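Side-chain contact in probable sulfate-binding lipoprotein SubI (Mycobacterium tuberculosis, PDB 6DDN), which probably binds sulfate outside the cell membrane as the solute-binding component of a sulfate uptake system: residues A[170-173]-A[177-180]. Numbering follows the deposited sequence.
Sequences PSPL and SAKW. With SO4 (sulfate ion), chain C.
Pro172 and Ala178 bring the backbones of 170-173 and 177-180 to a CA-CA distance of 4.9 Å, where the loop leaving strand 167-168 folds back against the first turn of helix 177-190. The Ala178 methyl fills this approach, lodged between two proline rings: its CB is 3.8 Å from Pro170 CG and 4.1 Å from Pro172 CG. The backbone linking the rings closes in as well, Pro170 O standing 3.1 Å from Ala178 CB, a tight fit for a methyl group. With OG anti to the backbone N (chi1 168°), the Ser177 hydroxyl lies 3.6 Å from Pro170 CG, a van der Waals contact, while the amide N-H turns to the sulfate. On the Pro172 side, Lys179 runs extended beyond CG and carries CE to 3.3 Å from Pro172 O; NZ is 3.9 Å from Pro172 O, so the methylene, probably polarised by the adjacent ammonium, makes the approach.

Ser177 N donates to sulfate O4 over 2.8 Å, with an N-H...O angle of 155°. Ser175 OG, Gly218 N, Tyr236 OH and Ala60 N also bind the ion, all uncharged groups, consistent with charge-neutral binding in classical sulfate-binding proteins. Apolar packing sets the loop against the helix, while the first-turn Ser177 amide binds the anion, which the partial positive charge of the helix N-terminus would probably stabilise.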
loop_
_atom_site.group_PDB
_atom_site.type_symbol
_atom_site.label_atom_id
_atom_site.label_comp_id
_atom_site.label_asym_id
_atom_site.label_seq_id
_atom_site.Cartn_x
_atom_site.Cartn_y
_atom_site.Cartn_z
ATOM N N PRO A 170 -2.990 6.848 9.429
ATOM C CA PRO A 170 -2.064 6.270 10.414
ATOM C C PRO A 170 -0.802 7.094 10.629
ATOM O O PRO A 170 -0.656 8.195 10.086
ATOM C CB PRO A 170 -1.737 4.895 9.819
ATOM C CG PRO A 170 -1.957 5.058 8.363
ATOM C CD PRO A 170 -3.104 6.014 8.223
ATOM N N SER A 171 0.118 6.555 11.430
ATOM C CA SER A 171 1.364 7.203 11.828
ATOM C C SER A 171 2.482 6.839 10.858
ATOM O O SER A 171 2.654 5.656 10.539
ATOM C CB SER A 171 1.756 6.786 13.239
ATOM O OG SER A 171 2.854 7.547 13.709
ATOM N N PRO A 172 3.258 7.813 10.371
ATOM C CA PRO A 172 4.350 7.489 9.439
ATOM C C PRO A 172 5.515 6.772 10.094
ATOM O O PRO A 172 6.435 6.345 9.384
ATOM C CB PRO A 172 4.779 8.865 8.901
ATOM C CG PRO A 172 3.734 9.840 9.385
ATOM C CD PRO A 172 3.180 9.255 10.639
ATOM N N LEU A 173 5.509 6.629 11.419
ATOM C CA LEU A 173 6.594 5.926 12.090
ATOM C C LEU A 173 6.485 4.423 11.880
ATOM O O LEU A 173 7.500 3.730 11.756
ATOM C CB LEU A 173 6.588 6.255 13.580
ATOM C CG LEU A 173 6.903 7.691 14.000
ATOM C CD1 LEU A 173 7.546 7.700 15.376
ATOM C CD2 LEU A 173 7.800 8.374 12.984
ATOM N N SER A 177 1.239 3.191 4.752
ATOM C CA SER A 177 -0.021 3.829 4.385
ATOM C C SER A 177 -0.021 5.301 4.772
ATOM O O SER A 177 -0.482 6.155 4.006
ATOM C CB SER A 177 -1.185 3.095 5.056
ATOM O OG SER A 177 -2.393 3.828 4.965
ATOM N N ALA A 178 0.509 5.619 5.956
ATOM C CA ALA A 178 0.605 7.009 6.381
ATOM C C ALA A 178 1.479 7.832 5.444
ATOM O O ALA A 178 1.296 9.050 5.336
ATOM C CB ALA A 178 1.153 7.081 7.800
ATOM N N LYS A 179 2.431 7.192 4.763
ATOM C CA LYS A 179 3.323 7.928 3.875
ATOM C C LYS A 179 2.668 8.205 2.527
ATOM O O LYS A 179 2.774 9.321 2.004
ATOM C CB LYS A 179 4.634 7.162 3.700
ATOM C CG LYS A 179 5.469 7.101 4.971
ATOM C CD LYS A 179 6.421 5.921 4.953
ATOM C CE LYS A 179 7.268 5.877 6.215
ATOM N NZ LYS A 179 8.101 4.643 6.269
ATOM N N TRP A 180 1.993 7.210 1.944
ATOM C CA TRP A 180 1.174 7.481 0.768
ATOM C C TRP A 180 0.137 8.555 1.070
ATOM O O TRP A 180 -0.062 9.479 0.272
ATOM C CB TRP A 180 0.473 6.207 0.291
ATOM C CG TRP A 180 1.372 5.057 -0.061
ATOM C CD1 TRP A 180 1.417 3.839 0.554
ATOM C CD2 TRP A 180 2.334 5.002 -1.126
ATOM N NE1 TRP A 180 2.352 3.036 -0.051
ATOM C CE2 TRP A 180 2.929 3.725 -1.085
ATOM C CE3 TRP A 180 2.752 5.909 -2.104
ATOM C CZ2 TRP A 180 3.920 3.332 -1.985
ATOM C CZ3 TRP A 180 3.739 5.517 -2.997
ATOM C CH2 TRP A 180 4.311 4.240 -2.930
HETATM S S SO4 C . 0.467 -0.208 6.348
HETATM O O1 SO4 C . 1.073 -1.473 6.755
HETATM O O2 SO4 C . -0.657 -0.479 5.454
HETATM O O3 SO4 C . -0.013 0.515 7.521
HETATM O O4 SO4 C . 1.463 0.603 5.656
#